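PDB 6YQ4: tannase from Fusobacterium nucleatum subsp. nucleatum ATCC 25586, which probably cleaves ester bonds of gallotannins as an alpha/beta-hydrolase-type enzyme, giving the bacterium detoxicant activity against these plant polyphenols. Local coordinates for residues 297-300 / 301-305; 349-352 / 353-357. All blocks are in the same frame, centred on the assembly; numbering follows the deposited sequence.

Contact 1. Residues 297-300 / 301-305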
loop_
_atom_site.group_PDB
_atom_site.type_symbol
_atom_site.label_atom_id
_atom_site.label_comp_id
_atom_site.label_asym_id
_atom_site.label_seq_id
_atom_site.Cartn_x
_atom_site.Cartn_y
_atom_site.Cartn_z
ATOM N N GLY A 297 -15.982 22.312 -2.863
ATOM C CA GLY A 297 -16.661 21.861 -4.060
ATOM C C GLY A 297 -17.018 20.400 -3.917
ATOM O O GLY A 297 -16.902 19.823 -2.834
ATOM N N SER A 298 -17.420 19.777 -5.026
ATOM C CA SER A 298 -18.035 18.457 -4.927
ATOM C C SER A 298 -17.073 17.404 -4.404
ATOM O O SER A 298 -17.519 16.421 -3.794
ATOM C CB SER A 298 -18.587 18.031 -6.281
ATOM O OG SER A 298 -17.596 18.194 -7.278
ATOM N N PHE A 299 -15.759 17.564 -4.637
ATOM C CA PHE A 299 -14.842 16.519 -4.194
ATOM C C PHE A 299 -14.836 16.413 -2.682
ATOM O O PHE A 299 -14.843 15.301 -2.139
ATOM C CB PHE A 299 -13.415 16.745 -4.694
ATOM C CG PHE A 299 -12.439 15.707 -4.182
ATOM C CD1 PHE A 299 -12.479 14.399 -4.654
ATOM C CD2 PHE A 299 -11.508 16.024 -3.190
ATOM C CE1 PHE A 299 -11.577 13.412 -4.156
ATOM C CE2 PHE A 299 -10.607 15.059 -2.700
ATOM C CZ PHE A 299 -10.640 13.754 -3.179
ATOM N N LYS A 300 -14.824 17.563 -1.995
ATOM C CA LYS A 300 -14.933 17.596 -0.537
ATOM C C LYS A 300 -16.263 17.015 -0.058
ATOM O O LYS A 300 -16.313 16.337 0.978
ATOM C CB LYS A 300 -14.775 19.039 -0.045
ATOM C CG LYS A 300 -15.173 19.261 1.423
ATOM C CD LYS A 300 -14.784 20.649 1.933
ATOM C CE LYS A 300 -13.281 20.884 1.802
ATOM N NZ LYS A 300 -12.869 22.254 2.266
ATOM N N THR A 301 -17.357 17.275 -0.800
ATOM C CA THR A 301 -18.656 16.686 -0.472
ATOM C C THR A 301 -18.635 15.173 -0.670
ATOM O O THR A 301 -19.258 14.425 0.094
ATOM C CB THR A 301 -19.757 17.340 -1.326
ATOM O OG1 THR A 301 -19.911 18.709 -0.940
ATOM C CG2 THR A 301 -21.111 16.632 -1.172
ATOM N N TYR A 302 -17.912 14.705 -1.686
ATOM C CA TYR A 302 -17.711 13.271 -1.860
ATOM C C TYR A 302 -16.992 12.661 -0.656
ATOM O O TYR A 302 -17.406 11.615 -0.136
ATOM C CB TYR A 302 -16.923 13.010 -3.145
ATOM C CG TYR A 302 -16.547 11.567 -3.344
ATOM C CD1 TYR A 302 -17.454 10.665 -3.878
ATOM C CD2 TYR A 302 -15.301 11.101 -2.987
ATOM C CE1 TYR A 302 -17.123 9.349 -4.043
ATOM C CE2 TYR A 302 -14.963 9.777 -3.148
ATOM C CZ TYR A 302 -15.878 8.915 -3.681
ATOM O OH TYR A 302 -15.533 7.599 -3.858
ATOM N N LEU A 303 -15.898 13.290 -0.203
ATOM C CA LEU A 303 -15.172 12.740 0.934
ATOM C C LEU A 303 -16.045 12.684 2.174
ATOM O O LEU A 303 -16.014 11.699 2.925
ATOM C CB LEU A 303 -13.928 13.562 1.228
ATOM C CG LEU A 303 -12.740 13.460 0.308
ATOM C CD1 LEU A 303 -11.515 13.695 1.163
ATOM C CD2 LEU A 303 -12.706 12.089 -0.315
ATOM N N SER A 304 -16.810 13.746 2.419
ATOM C CA SER A 304 -17.625 13.777 3.617
ATOM C C SER A 304 -18.635 12.638 3.611
ATOM O O SER A 304 -19.010 12.139 4.673
ATOM C CB SER A 304 -18.314 15.136 3.735
ATOM O OG SER A 304 -19.515 15.170 2.975
ATOM N N ILE A 305 -19.057 12.188 2.428
ATOM C CA ILE A 305 -20.025 11.096 2.364
ATOM C C ILE A 305 -19.372 9.776 2.751
ATOM O O ILE A 305 -19.991 8.937 3.416
ATOM C CB ILE A 305 -20.671 11.041 0.968
ATOM C CG1 ILE A 305 -21.459 12.325 0.720
ATOM C CG2 ILE A 305 -21.614 9.882 0.877
ATOM C CD1 ILE A 305 -21.989 12.467 -0.698
#

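Contact 2. Residues 349-352 / 353-357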
loop_
_atom_site.group_PDB
_atom_site.type_symbol
_atom_site.label_atom_id
_atom_site.label_comp_id
_atom_site.label_asym_id
_atom_site.label_seq_id
_atom_site.Cartn_x
_atom_site.Cartn_y
_atom_site.Cartn_z
ATOM N N ARG A 349 -3.027 16.753 14.366
ATOM C CA ARG A 349 -2.434 16.303 13.116
ATOM C C ARG A 349 -1.267 15.371 13.421
ATOM O O ARG A 349 -0.699 15.406 14.506
ATOM C CB ARG A 349 -1.981 17.509 12.272
ATOM C CG ARG A 349 -0.493 17.559 11.913
ATOM C CD ARG A 349 0.050 18.985 11.686
ATOM N NE ARG A 349 -0.828 19.861 10.906
ATOM C CZ ARG A 349 -0.648 20.182 9.624
ATOM N NH1 ARG A 349 -1.505 20.988 9.018
ATOM N NH2 ARG A 349 0.378 19.691 8.937
ATOM N N MET A 350 -0.915 14.527 12.454
ATOM C CA MET A 350 0.211 13.616 12.627
ATOM C C MET A 350 1.499 14.149 11.999
ATOM O O MET A 350 2.421 14.558 12.702
ATOM C CB MET A 350 -0.119 12.264 12.026
ATOM C CG MET A 350 0.752 11.172 12.563
ATOM S SD MET A 350 0.673 9.688 11.581
ATOM C CE MET A 350 2.415 9.253 11.450
ATOM N N LYS A 351 1.591 14.123 10.680
ATOM C CA LYS A 351 2.810 14.558 10.029
ATOM C C LYS A 351 2.823 16.077 9.892
ATOM O O LYS A 351 1.781 16.733 9.872
ATOM C CB LYS A 351 2.942 13.887 8.659
ATOM C CG LYS A 351 2.859 12.371 8.726
ATOM C CD LYS A 351 3.432 11.703 7.495
ATOM C CE LYS A 351 3.457 10.200 7.691
ATOM N NZ LYS A 351 3.619 9.450 6.392
ATOM N N SER A 352 4.033 16.638 9.815
ATOM C CA SER A 352 4.259 18.062 9.635
ATOM C C SER A 352 4.574 18.382 8.177
ATOM O O SER A 352 5.204 17.580 7.485
ATOM C CB SER A 352 5.408 18.543 10.526
ATOM O OG SER A 352 5.212 18.083 11.846
ATOM N N PRO A 353 4.187 19.566 7.704
ATOM C CA PRO A 353 4.291 19.873 6.273
ATOM C C PRO A 353 5.700 20.282 5.885
ATOM O O PRO A 353 6.333 21.086 6.582
ATOM C CB PRO A 353 3.312 21.047 6.104
ATOM C CG PRO A 353 3.390 21.765 7.421
ATOM C CD PRO A 353 3.718 20.729 8.484
ATOM N N PRO A 354 6.206 19.818 4.729
ATOM C CA PRO A 354 5.542 18.885 3.803
ATOM C C PRO A 354 5.670 17.428 4.258
ATOM O O PRO A 354 6.767 16.937 4.463
ATOM C CB PRO A 354 6.279 19.111 2.463
ATOM C CG PRO A 354 7.054 20.394 2.649
ATOM C CD PRO A 354 7.375 20.470 4.108
ATOM N N ALA A 355 4.534 16.746 4.369
ATOM C CA ALA A 355 4.468 15.458 5.054
ATOM C C ALA A 355 5.289 14.356 4.373
ATOM O O ALA A 355 5.742 13.428 5.051
ATOM C CB ALA A 355 2.999 15.030 5.167
ATOM N N PHE A 356 5.460 14.405 3.051
ATOM C CA PHE A 356 6.170 13.364 2.311
ATOM C C PHE A 356 7.478 13.853 1.699
ATOM O O PHE A 356 8.524 13.222 1.910
ATOM C CB PHE A 356 5.251 12.760 1.230
ATOM C CG PHE A 356 4.035 12.090 1.804
ATOM C CD1 PHE A 356 2.901 12.835 2.114
ATOM C CD2 PHE A 356 4.047 10.741 2.099
ATOM C CE1 PHE A 356 1.809 12.253 2.691
ATOM C CE2 PHE A 356 2.939 10.146 2.671
ATOM C CZ PHE A 356 1.813 10.904 2.963
ATOM N N ASP A 357 7.478 14.970 0.958
ATOM C CA ASP A 357 8.732 15.531 0.438
ATOM C C ASP A 357 9.219 16.651 1.365
ATOM O O ASP A 357 8.982 17.844 1.112
ATOM C CB ASP A 357 8.575 16.021 -0.997
ATOM C CG ASP A 357 9.923 16.273 -1.660
ATOM O OD1 ASP A 357 10.935 16.064 -0.944
ATOM O OD2 ASP A 357 9.987 16.653 -2.865
HETATM O O HOH W 1 5.655 10.687 5.479
#

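Contact 1. Residues 297-300 / 301-305
Phe299 and Leu303, four residues apart, meet along one side of the first turns of helix 298-316, the classic i to i+4 pairing of an alpha-helix. Leu303 CG lies over one face of the Phe299 ring: CZ is 3.9 Å from Leu303 CD2, and CE2 is 4.0 Å from Leu303 CG. Phe299 reaches this place with CG anti to its own nitrogen (chi1 177°), while Leu303 sets its branch beside the backbone N (chi1 -73°). Both apolar residues suit a buried side, which helix 450-461 covers through Ala453, Ile454 and Leu457. The backbone bond of the same pair runs from Leu303 N to Phe299 O, 3.0 Å. The helix begins at Gly297, its N-cap, whose phi of 142° would jam any CB against the carbonyl oxygen of the preceding residue and therefore calls for glycine; its own carbonyl O takes the first such bond, from Thr301 N. Ser298, short and polar, bonds through OG to Leu288 O and Thr290 N, tying the helix start to the preceding loop. Lys300 leaves the helix extended and bends at its third torsion, bringing the NZ charge to Asn296 OD1 and into a salt bridge with Asp341 OD1. Tyr302 packs its side chain on Leu289 and Leu457, and its CB lies 3.3 Å from Phe299 O.

Contact 2. Residues 349-352 / 353-357
Between Ser352 and Ala355 the backbone reverses in a type VI turn about a cis peptide bond joining Pro353 to Pro354, with Ser352 CA and Ala355 CA only 5.3 Å apart. The Ala355 N-H points poorly at Ser352 O and makes no hydrogen bond there; instead Ala355 CA approaches Ser352 O at 3.3 Å in a CA-H...O contact. The reversal brings Ala355 CB within 3.7 Å of Lys351 CB, and the small methyl suits a spot along which a long side chain must run. With CG set beside its own nitrogen (chi1 -55°) and the chain extended from there, Lys351 passes Ala355 and crosses Phe356 at about a right angle, NZ lying 3.8 Å from Phe356 CE2 in an oblique approach. The ammonium group is well supplied with acceptors: Asp446 O, a glycerol oxygen, and a water whose oxygen accepts from Lys351 NZ at 2.6 Å and which donates in turn to Ala355 O, 2.8 Å from the water oxygen. Ser352 turns its hydroxyl OG to Arg231 NH1. Arg349 was modelled in two conformers, so the approach of its NH2 to Pro353 CD, 3.5 Å and oblique to the guanidinium, is less certain; NE donates to Val226 O and NH1 forms a salt bridge with Glu220 OE2. The loop packs against two helices: 212-223 supports Pro353, Ala355 and Phe356 through Glu220, Tyr219 and Ala215, 259-279 packs on both prolines, and strand 228-232 flanks Arg349 and Ser352 through Tyr229.

In the fold
Contacts 1 and 2 follow one another along the chain and do not touch: their centres are 22 Å apart and their nearest atoms about 13 Å. Helix 212-223 spans the gap, meeting contact 1 through Trp221 and Met222 and contact 2 through residues nearer its start, Ala215, Asp216, Tyr219 and Glu220. Helix 340-344 is a second intermediary, since it packs on 297-305 and is followed by the loop carrying 349-357. Of the two, contact 2 is closer to the likely chemistry: the Lys351 side chain comes close to a putative Ser-His-Asp triad without direct contact, and about 3 Å from a glycerol probably of crystallisation origin. Both contacts are away from the magnesium site of Asp150, Met153 and Gly155.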